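PDB 5JKQ: PfVFT1 from Plasmodium falciparum, which probably binds a small solute in the cleft between its two lobes, as other Venus flytrap and solute-binding proteins do. Local coordinates for residues K76-K84 with A124-V135; M146-L157 with K273-K281. The protein carries 3 engineered substitutions. One frame throughout, in Å; residues are numbered along the deposited sequence.

Contact 1 of 2, residues K76-K84 with A124-V135; sequences KEVKIGALK and AINIAYNYYDNV. Engineered in segment 124-135: Ala128 (natural residue Thr). With SO4 (sulfate ion), chain E.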
loop_
_atom_site.group_PDB
_atom_site.type_symbol
_atom_site.label_atom_id
_atom_site.label_comp_id
_atom_site.label_asym_id
_atom_site.label_seq_id
_atom_site.Cartn_x
_atom_site.Cartn_y
_atom_site.Cartn_z
ATOM N N LYS A 76 21.500 13.141 9.257
ATOM C CA LYS A 76 20.911 13.600 8.000
ATOM C C LYS A 76 20.698 12.417 7.055
ATOM O O LYS A 76 20.979 12.503 5.857
ATOM C CB LYS A 76 21.789 14.668 7.333
ATOM C CG LYS A 76 21.691 16.054 7.956
ATOM C CD LYS A 76 22.403 17.090 7.086
ATOM C CE LYS A 76 22.123 18.518 7.538
ATOM N NZ LYS A 76 22.769 18.857 8.838
ATOM N N GLU A 77 20.212 11.308 7.605
ATOM C CA GLU A 77 19.950 10.117 6.806
ATOM C C GLU A 77 18.865 9.235 7.415
ATOM O O GLU A 77 18.805 9.053 8.632
ATOM C CB GLU A 77 21.233 9.301 6.630
ATOM C CG GLU A 77 21.036 8.018 5.827
ATOM C CD GLU A 77 22.339 7.303 5.528
ATOM O OE1 GLU A 77 23.096 7.779 4.655
ATOM O OE2 GLU A 77 22.604 6.261 6.162
ATOM N N VAL A 78 18.014 8.691 6.549
ATOM C CA VAL A 78 17.008 7.715 6.948
ATOM C C VAL A 78 17.222 6.422 6.163
ATOM O O VAL A 78 17.522 6.453 4.969
ATOM C CB VAL A 78 15.572 8.243 6.720
ATOM C CG1 VAL A 78 15.361 8.644 5.261
ATOM C CG2 VAL A 78 14.537 7.209 7.162
ATOM N N LYS A 79 17.080 5.291 6.850
ATOM C CA LYS A 79 17.228 3.980 6.231
ATOM C C LYS A 79 15.861 3.352 5.971
ATOM O O LYS A 79 15.101 3.102 6.907
ATOM C CB LYS A 79 18.063 3.054 7.116
ATOM C CG LYS A 79 19.418 3.615 7.515
ATOM C CD LYS A 79 20.163 2.627 8.399
ATOM C CE LYS A 79 21.283 3.291 9.180
ATOM N NZ LYS A 79 21.501 2.618 10.493
ATOM N N ILE A 80 15.560 3.102 4.698
ATOM C CA ILE A 80 14.285 2.513 4.301
ATOM C C ILE A 80 14.502 1.078 3.835
ATOM O O ILE A 80 15.493 0.771 3.172
ATOM C CB ILE A 80 13.596 3.336 3.178
ATOM C CG1 ILE A 80 13.031 4.643 3.738
ATOM C CG2 ILE A 80 12.435 2.566 2.549
ATOM C CD1 ILE A 80 14.052 5.711 3.993
ATOM N N GLY A 81 13.563 0.207 4.193
ATOM C CA GLY A 81 13.623 -1.192 3.816
ATOM C C GLY A 81 12.625 -1.535 2.727
ATOM O O GLY A 81 11.482 -1.077 2.751
ATOM N N ALA A 82 13.065 -2.344 1.770
ATOM C CA ALA A 82 12.194 -2.828 0.706
ATOM C C ALA A 82 12.589 -4.249 0.317
ATOM O O ALA A 82 13.710 -4.678 0.577
ATOM C CB ALA A 82 12.263 -1.905 -0.497
ATOM N N LEU A 83 11.660 -4.980 -0.294
ATOM C CA LEU A 83 11.937 -6.337 -0.756
ATOM C C LEU A 83 12.946 -6.307 -1.901
ATOM O O LEU A 83 12.849 -5.467 -2.795
ATOM C CB LEU A 83 10.647 -7.028 -1.205
ATOM C CG LEU A 83 9.565 -7.219 -0.139
ATOM C CD1 LEU A 83 8.250 -7.614 -0.789
ATOM C CD2 LEU A 83 9.983 -8.265 0.885
ATOM N N LYS A 84 13.915 -7.221 -1.872
ATOM C CA LYS A 84 14.955 -7.262 -2.901
ATOM C C LYS A 84 14.477 -7.954 -4.173
ATOM O O LYS A 84 13.518 -8.726 -4.152
ATOM C CB LYS A 84 16.214 -7.966 -2.376
ATOM C CG LYS A 84 16.001 -9.372 -1.832
ATOM C CD LYS A 84 17.336 -10.044 -1.503
ATOM C CE LYS A 84 18.094 -9.316 -0.396
ATOM N NZ LYS A 84 19.425 -9.934 -0.123
ATOM N N ALA A 124 18.445 17.861 2.260
ATOM C CA ALA A 124 19.132 17.851 3.547
ATOM C C ALA A 124 19.305 16.432 4.079
ATOM O O ALA A 124 20.394 16.052 4.504
ATOM C CB ALA A 124 18.376 18.701 4.558
ATOM N N ILE A 125 18.228 15.654 4.046
ATOM C CA ILE A 125 18.254 14.288 4.553
ATOM C C ILE A 125 18.406 13.303 3.401
ATOM O O ILE A 125 17.633 13.322 2.442
ATOM C CB ILE A 125 16.980 13.964 5.359
ATOM C CG1 ILE A 125 16.842 14.945 6.527
ATOM C CG2 ILE A 125 17.027 12.538 5.896
ATOM C CD1 ILE A 125 15.489 14.921 7.196
ATOM N N ASN A 126 19.418 12.447 3.500
ATOM C CA ASN A 126 19.675 11.442 2.481
ATOM C C ASN A 126 18.796 10.213 2.694
ATOM O O ASN A 126 18.567 9.795 3.828
ATOM C CB ASN A 126 21.155 11.046 2.489
ATOM C CG ASN A 126 21.499 10.051 1.397
ATOM O OD1 ASN A 126 21.654 10.418 0.231
ATOM N ND2 ASN A 126 21.627 8.783 1.770
ATOM N N ILE A 127 18.291 9.655 1.598
ATOM C CA ILE A 127 17.521 8.416 1.639
ATOM C C ILE A 127 18.435 7.240 1.300
ATOM O O ILE A 127 18.980 7.165 0.198
ATOM C CB ILE A 127 16.325 8.452 0.658
ATOM C CG1 ILE A 127 15.321 9.524 1.078
ATOM C CG2 ILE A 127 15.617 7.110 0.600
ATOM C CD1 ILE A 127 15.502 10.848 0.369
ATOM N N ALA A 128 18.601 6.335 2.260
ATOM C CA ALA A 128 19.405 5.132 2.067
ATOM C C ALA A 128 18.514 3.897 2.017
ATOM O O ALA A 128 17.964 3.477 3.033
ATOM C CB ALA A 128 20.433 4.998 3.178
ATOM N N TYR A 129 18.374 3.315 0.829
ATOM C CA TYR A 129 17.581 2.103 0.662
ATOM C C TYR A 129 18.401 0.851 0.963
ATOM O O TYR A 129 19.495 0.673 0.430
ATOM C CB TYR A 129 17.022 2.021 -0.759
ATOM C CG TYR A 129 15.614 2.552 -0.897
ATOM C CD1 TYR A 129 14.522 1.773 -0.538
ATOM C CD2 TYR A 129 15.376 3.827 -1.391
ATOM C CE1 TYR A 129 13.233 2.247 -0.663
ATOM C CE2 TYR A 129 14.089 4.312 -1.519
ATOM C CZ TYR A 129 13.021 3.517 -1.154
ATOM O OH TYR A 129 11.736 3.990 -1.279
ATOM N N ASN A 130 17.865 -0.004 1.832
ATOM C CA ASN A 130 18.430 -1.327 2.081
ATOM C C ASN A 130 17.414 -2.399 1.708
ATOM O O ASN A 130 16.228 -2.266 2.008
ATOM C CB ASN A 130 18.847 -1.480 3.546
ATOM C CG ASN A 130 19.996 -0.565 3.926
ATOM O OD1 ASN A 130 20.187 0.493 3.329
ATOM N ND2 ASN A 130 20.767 -0.971 4.924
ATOM N N TYR A 131 17.880 -3.457 1.053
ATOM C CA TYR A 131 16.989 -4.504 0.565
ATOM C C TYR A 131 17.102 -5.783 1.396
ATOM O O TYR A 131 18.198 -6.194 1.777
ATOM C CB TYR A 131 17.284 -4.803 -0.907
ATOM C CG TYR A 131 17.136 -3.611 -1.826
ATOM C CD1 TYR A 131 16.257 -2.578 -1.523
ATOM C CD2 TYR A 131 17.867 -3.523 -3.003
ATOM C CE1 TYR A 131 16.116 -1.490 -2.364
ATOM C CE2 TYR A 131 17.734 -2.440 -3.847
ATOM C CZ TYR A 131 16.856 -1.427 -3.523
ATOM O OH TYR A 131 16.724 -0.349 -4.365
ATOM N N TYR A 132 15.955 -6.399 1.674
ATOM C CA TYR A 132 15.899 -7.632 2.457
ATOM C C TYR A 132 14.853 -8.586 1.892
ATOM O O TYR A 132 13.973 -8.175 1.141
ATOM C CB TYR A 132 15.573 -7.329 3.923
ATOM C CG TYR A 132 16.478 -6.306 4.570
ATOM C CD1 TYR A 132 17.684 -6.682 5.148
ATOM C CD2 TYR A 132 16.120 -4.966 4.616
ATOM C CE1 TYR A 132 18.511 -5.748 5.746
ATOM C CE2 TYR A 132 16.939 -4.027 5.209
ATOM C CZ TYR A 132 18.133 -4.422 5.772
ATOM O OH TYR A 132 18.949 -3.487 6.365
ATOM N N ASP A 133 14.951 -9.861 2.257
ATOM C CA ASP A 133 13.920 -10.834 1.911
ATOM C C ASP A 133 12.721 -10.649 2.836
ATOM O O ASP A 133 11.578 -10.601 2.380
ATOM C CB ASP A 133 14.459 -12.263 2.006
ATOM C CG ASP A 133 15.373 -12.624 0.847
ATOM O OD1 ASP A 133 15.071 -12.230 -0.300
ATOM O OD2 ASP A 133 16.396 -13.303 1.081
ATOM N N ASN A 134 12.996 -10.548 4.134
ATOM C CA ASN A 134 11.983 -10.199 5.126
ATOM C C ASN A 134 12.296 -8.823 5.707
ATOM O O ASN A 134 13.180 -8.679 6.554
ATOM C CB ASN A 134 11.920 -11.255 6.235
ATOM C CG ASN A 134 10.746 -11.048 7.185
ATOM O OD1 ASN A 134 10.406 -9.920 7.545
ATOM N ND2 ASN A 134 10.123 -12.146 7.597
ATOM N N VAL A 135 11.566 -7.814 5.245
ATOM C CA VAL A 135 11.813 -6.439 5.660
ATOM C C VAL A 135 11.329 -6.213 7.090
ATOM O O VAL A 135 11.902 -5.408 7.824
ATOM C CB VAL A 135 11.121 -5.432 4.714
ATOM C CG1 VAL A 135 11.474 -3.998 5.092
ATOM C CG2 VAL A 135 11.521 -5.701 3.272
HETATM S S SO4 E . 17.141 -11.096 4.642
HETATM O O1 SO4 E . 15.809 -10.695 5.090
HETATM O O2 SO4 E . 18.156 -10.445 5.467
HETATM O O3 SO4 E . 17.338 -10.704 3.249
HETATM O O4 SO4 E . 17.269 -12.545 4.764
#
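With CG1 beside the backbone N (chi1 -73°), Ile80 has its CG2 branch anti to that N and turned to the Tyr129 ring, whose own chi1 of -96° brings it back toward the partner strand. Ile80 CG2 lies 3.3 Å from Tyr129 CE1, while Ile80 CB sits over one ring face, offset toward the rim, in a CH-pi contact. The other branch of Ile80 ends at CD1, 4.0 Å from Ile127 CG2. Ala82 CB continues this face of the sheet as far as Tyr131.

Parallel beta pairing holds the strands beneath. The donors alternate from Asn126 N, 2.8 Å from Lys76 O, to Lys84 N, 3.2 Å from Tyr132 O, and the axes of the two short strands are 31° apart. On the other face Glu77 and Asn126 run side by side, joined by one weak bond, near the engineered Ala128. Where strand 126-132 ends, a sulfate, probably from the crystallisation liquor, accepts a bond from Asp133 N at 2.7 Å from its O3 and another from Asn134 N at its O1.

Val78, Ile80 and Tyr129 pack on helix 102-118, which connects the two strands in a beta-alpha-beta crossover. Beyond them, Tyr129 OH bonds to Asp148 and Tyr131 OH to Gln96 O. Strand 77-83 is central in its three-stranded parallel sheet, between strands 126-132 and 146-147.

Contact 2 of 2, residues M146-L157 with K273-K281; sequences MTDNYFLSNSRL and KTGHSAYFK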
loop_
_atom_site.group_PDB
_atom_site.type_symbol
_atom_site.label_atom_id
_atom_site.label_comp_id
_atom_site.label_asym_id
_atom_site.label_seq_id
_atom_site.Cartn_x
_atom_site.Cartn_y
_atom_site.Cartn_z
HETATM N N MSE A 146 12.366 2.460 8.577
HETATM C CA MSE A 146 11.110 2.404 7.838
HETATM C C MSE A 146 11.069 1.313 6.790
HETATM O O MSE A 146 12.098 0.947 6.224
HETATM C CB MSE A 146 10.865 3.718 7.111
HETATM C CG MSE A 146 10.228 4.802 7.906
HETATM SE SE MSE A 146 9.996 6.319 6.719
HETATM C CE MSE A 146 8.253 5.852 5.988
ATOM N N THR A 147 9.864 0.841 6.496
ATOM C CA THR A 147 9.622 0.080 5.281
ATOM C C THR A 147 9.247 1.066 4.183
ATOM O O THR A 147 8.911 2.218 4.462
ATOM C CB THR A 147 8.493 -0.953 5.449
ATOM O OG1 THR A 147 7.239 -0.274 5.594
ATOM C CG2 THR A 147 8.744 -1.841 6.661
ATOM N N ASP A 148 9.310 0.617 2.935
ATOM C CA ASP A 148 8.809 1.406 1.820
ATOM C C ASP A 148 7.299 1.585 1.988
ATOM O O ASP A 148 6.674 0.884 2.782
ATOM C CB ASP A 148 9.137 0.725 0.488
ATOM C CG ASP A 148 8.982 1.654 -0.698
ATOM O OD1 ASP A 148 7.832 2.007 -1.033
ATOM O OD2 ASP A 148 10.013 2.022 -1.303
ATOM N N ASN A 149 6.714 2.522 1.248
ATOM C CA ASN A 149 5.285 2.802 1.376
ATOM C C ASN A 149 4.391 1.813 0.629
ATOM O O ASN A 149 3.185 1.776 0.866
ATOM C CB ASN A 149 4.970 4.216 0.877
ATOM C CG ASN A 149 5.721 5.289 1.640
ATOM O OD1 ASN A 149 5.447 5.541 2.812
ATOM N ND2 ASN A 149 6.665 5.942 0.968
ATOM N N TYR A 150 4.965 1.016 -0.270
ATOM C CA TYR A 150 4.150 0.195 -1.164
ATOM C C TYR A 150 3.536 -1.010 -0.463
ATOM O O TYR A 150 2.594 -1.611 -0.978
ATOM C CB TYR A 150 4.966 -0.270 -2.384
ATOM C CG TYR A 150 6.131 -1.206 -2.112
ATOM C CD1 TYR A 150 5.927 -2.503 -1.655
ATOM C CD2 TYR A 150 7.437 -0.802 -2.364
ATOM C CE1 TYR A 150 6.989 -3.357 -1.424
ATOM C CE2 TYR A 150 8.504 -1.650 -2.140
ATOM C CZ TYR A 150 8.275 -2.925 -1.671
ATOM O OH TYR A 150 9.334 -3.773 -1.447
ATOM N N PHE A 151 4.061 -1.357 0.707
ATOM C CA PHE A 151 3.597 -2.537 1.429
ATOM C C PHE A 151 2.105 -2.470 1.717
ATOM O O PHE A 151 1.569 -1.408 2.030
ATOM C CB PHE A 151 4.376 -2.705 2.732
ATOM C CG PHE A 151 5.770 -3.215 2.532
ATOM C CD1 PHE A 151 6.016 -4.575 2.453
ATOM C CD2 PHE A 151 6.831 -2.337 2.404
ATOM C CE1 PHE A 151 7.296 -5.047 2.259
ATOM C CE2 PHE A 151 8.113 -2.805 2.209
ATOM C CZ PHE A 151 8.346 -4.162 2.137
ATOM N N LEU A 152 1.439 -3.614 1.597
ATOM C CA LEU A 152 0.001 -3.693 1.820
ATOM C C LEU A 152 -0.358 -3.348 3.259
ATOM O O LEU A 152 0.406 -3.620 4.186
ATOM C CB LEU A 152 -0.517 -5.091 1.477
ATOM C CG LEU A 152 -0.271 -5.580 0.048
ATOM C CD1 LEU A 152 -0.833 -6.979 -0.128
ATOM C CD2 LEU A 152 -0.876 -4.630 -0.975
ATOM N N SER A 153 -1.531 -2.751 3.434
ATOM C CA SER A 153 -2.031 -2.402 4.756
ATOM C C SER A 153 -2.485 -3.645 5.520
ATOM O O SER A 153 -2.732 -3.584 6.724
ATOM C CB SER A 153 -3.187 -1.406 4.637
ATOM O OG SER A 153 -2.760 -0.210 4.005
ATOM N N ASN A 154 -2.586 -4.767 4.811
ATOM C CA ASN A 154 -3.051 -6.023 5.390
ATOM C C ASN A 154 -1.924 -7.057 5.468
ATOM O O ASN A 154 -2.175 -8.261 5.531
ATOM C CB ASN A 154 -4.220 -6.569 4.563
ATOM C CG ASN A 154 -5.026 -7.626 5.300
ATOM O OD1 ASN A 154 -4.990 -7.711 6.528
ATOM N ND2 ASN A 154 -5.763 -8.435 4.547
ATOM N N SER A 155 -0.682 -6.580 5.477
ATOM C CA SER A 155 0.482 -7.463 5.423
ATOM C C SER A 155 0.644 -8.299 6.686
ATOM O O SER A 155 0.333 -7.848 7.788
ATOM C CB SER A 155 1.759 -6.651 5.193
ATOM O OG SER A 155 1.696 -5.920 3.982
ATOM N N ARG A 156 1.135 -9.523 6.507
ATOM C CA ARG A 156 1.492 -10.391 7.624
ATOM C C ARG A 156 2.761 -9.891 8.299
ATOM O O ARG A 156 3.856 -10.020 7.745
ATOM C CB ARG A 156 1.700 -11.831 7.148
ATOM C CG ARG A 156 0.433 -12.568 6.745
ATOM C CD ARG A 156 0.749 -13.859 5.989
ATOM N NE ARG A 156 1.071 -13.615 4.582
ATOM C CZ ARG A 156 2.299 -13.444 4.092
ATOM N NH1 ARG A 156 3.366 -13.489 4.883
ATOM N NH2 ARG A 156 2.463 -13.227 2.794
ATOM N N LEU A 157 2.614 -9.325 9.492
ATOM C CA LEU A 157 3.761 -8.844 10.254
ATOM C C LEU A 157 4.400 -9.999 11.019
ATOM O O LEU A 157 4.192 -10.150 12.224
ATOM C CB LEU A 157 3.340 -7.727 11.212
ATOM C CG LEU A 157 2.618 -6.550 10.548
ATOM C CD1 LEU A 157 2.291 -5.467 11.568
ATOM C CD2 LEU A 157 3.443 -5.981 9.400
ATOM N N LYS A 273 -11.163 -1.048 -1.903
ATOM C CA LYS A 273 -9.783 -0.606 -2.068
ATOM C C LYS A 273 -8.765 -1.492 -1.364
ATOM O O LYS A 273 -9.071 -2.167 -0.383
ATOM C CB LYS A 273 -9.634 0.829 -1.561
ATOM C CG LYS A 273 -10.614 1.811 -2.182
ATOM C CD LYS A 273 -10.575 1.760 -3.699
ATOM C CE LYS A 273 -11.460 2.829 -4.319
ATOM N NZ LYS A 273 -10.706 4.072 -4.627
ATOM N N THR A 274 -7.547 -1.472 -1.897
ATOM C CA THR A 274 -6.396 -2.110 -1.276
ATOM C C THR A 274 -5.420 -1.008 -0.883
ATOM O O THR A 274 -4.869 -0.323 -1.745
ATOM C CB THR A 274 -5.721 -3.123 -2.228
ATOM O OG1 THR A 274 -6.652 -4.159 -2.566
ATOM C CG2 THR A 274 -4.484 -3.744 -1.588
ATOM N N GLY A 275 -5.223 -0.828 0.419
ATOM C CA GLY A 275 -4.385 0.244 0.925
ATOM C C GLY A 275 -2.908 -0.100 0.963
ATOM O O GLY A 275 -2.531 -1.269 1.034
ATOM N N HIS A 276 -2.076 0.937 0.905
ATOM C CA HIS A 276 -0.629 0.803 1.053
ATOM C C HIS A 276 -0.139 1.695 2.187
ATOM O O HIS A 276 -0.559 2.846 2.296
ATOM C CB HIS A 276 0.090 1.175 -0.243
ATOM C CG HIS A 276 -0.337 0.367 -1.428
ATOM N ND1 HIS A 276 0.160 -0.892 -1.686
ATOM C CD2 HIS A 276 -1.204 0.643 -2.428
ATOM C CE1 HIS A 276 -0.390 -1.360 -2.792
ATOM N NE2 HIS A 276 -1.220 -0.448 -3.263
ATOM N N SER A 277 0.749 1.169 3.025
ATOM C CA SER A 277 1.274 1.934 4.152
ATOM C C SER A 277 2.710 1.552 4.502
ATOM O O SER A 277 3.197 0.486 4.119
ATOM C CB SER A 277 0.373 1.742 5.376
ATOM O OG SER A 277 0.200 0.368 5.667
ATOM N N ALA A 278 3.381 2.442 5.227
ATOM C CA ALA A 278 4.712 2.168 5.750
ATOM C C ALA A 278 4.590 1.586 7.153
ATOM O O ALA A 278 3.604 1.836 7.849
ATOM C CB ALA A 278 5.554 3.434 5.764
ATOM N N TYR A 279 5.588 0.807 7.561
ATOM C CA TYR A 279 5.587 0.181 8.880
ATOM C C TYR A 279 6.786 0.633 9.710
ATOM O O TYR A 279 7.868 0.891 9.178
ATOM C CB TYR A 279 5.566 -1.345 8.740
ATOM C CG TYR A 279 4.221 -1.875 8.285
ATOM C CD1 TYR A 279 3.902 -1.956 6.934
ATOM C CD2 TYR A 279 3.264 -2.276 9.206
ATOM C CE1 TYR A 279 2.671 -2.432 6.516
ATOM C CE2 TYR A 279 2.031 -2.753 8.798
ATOM C CZ TYR A 279 1.740 -2.830 7.454
ATOM O OH TYR A 279 0.512 -3.304 7.052
ATOM N N PHE A 280 6.568 0.734 11.018
ATOM C CA PHE A 280 7.565 1.252 11.949
ATOM C C PHE A 280 7.682 0.342 13.168
ATOM O O PHE A 280 6.830 -0.517 13.392
ATOM C CB PHE A 280 7.196 2.669 12.397
ATOM C CG PHE A 280 6.836 3.598 11.269
ATOM C CD1 PHE A 280 5.599 3.517 10.650
ATOM C CD2 PHE A 280 7.729 4.567 10.842
ATOM C CE1 PHE A 280 5.267 4.373 9.617
ATOM C CE2 PHE A 280 7.399 5.428 9.814
ATOM C CZ PHE A 280 6.168 5.331 9.200
ATOM N N LYS A 281 8.739 0.541 13.950
ATOM C CA LYS A 281 8.914 -0.170 15.214
ATOM C C LYS A 281 8.396 0.697 16.358
ATOM O O LYS A 281 8.986 1.727 16.677
ATOM C CB LYS A 281 10.383 -0.527 15.433
ATOM C CG LYS A 281 10.614 -1.547 16.533
ATOM C CD LYS A 281 12.095 -1.815 16.732
ATOM C CE LYS A 281 12.327 -3.042 17.601
ATOM N NZ LYS A 281 11.673 -2.939 18.930
#
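Tyr279 is gripped at both ends by segment 146-157. Its backbone N donates to Thr147 OG1 at 2.8 Å, and its phenol OH reaches Leu152 O at 2.9 Å, lying in the carbonyl plane on a lone pair. Ser155 OG also donates to Leu152 O, so two hydroxyls meet one carbonyl. Leu157 comes over a face of the ring, with CD2 3.6 Å from Tyr279 CE2, while Thr147 OG1 and Leu152 O lie at the ring edge.

His276 is held firmly as well. Its chi1 of -58° turns the ring toward Tyr150, so that ND1 can donate to Tyr150 O over only 2.6 Å, from above the carbonyl plane. NE2 is bonded to His177, so both ring nitrogens are engaged and the ring's rotation is probably fixed. Next to it Ser277 N donates to Phe151 O.

In a bi-lobed protein of the Venus flytrap type, chain segments pass between the lobes; here the long strand 265-281, which also pairs within the mixed sheet, runs on to meet the segment that follows strand 146-147. At the buried end Met146, present as selenomethionine, lies alongside Phe280, its SE oblique to the ring in a Met-aromatic contact and its CG 3.5 Å from Phe280 CE2; its methyl CE touches Ala278 CB. Tyr20 of helix 14-29 packs against both Met146 and Ala278.

Towards solvent the contact is looser. Ser153 N still bonds to Gly275 O at 3.0 Å, but Ser153 OG has only a weak bond to Ser277 OG, which also bonds to Ser170 OG. Leu152 CD2 rests between Thr274 CG2 and His276 CE1, 3.8 Å from each. The type I turn from Leu152 to Ser155 puts Asn154 at the exposed surface, before Leu157 returns to the Tyr279 ring.

In the fold
From the N terminus, the chain first passes through helix 14-29, which later packs on contact 2, and reaches strand 77-83. Contact 1 closes a loop of 39 residues that contains helix 102-118. After helix 135-140 the chain enters segment 146-157, and contact 2 closes a much longer loop of 115 residues, holding most of the mixed sheet, when 273-281 returns. The two loops follow in series, neither nesting nor crossing, yet their contacts meet, with centres about 14 Å apart. Strands 77-83 and 146-147 are neighbours, Gly81 N lying 2.6 Å from Met146 O. Contact 1 pairs two strands of the three-stranded sheet, and contact 2 ties its edge to strand 265-281 of the mixed sheet.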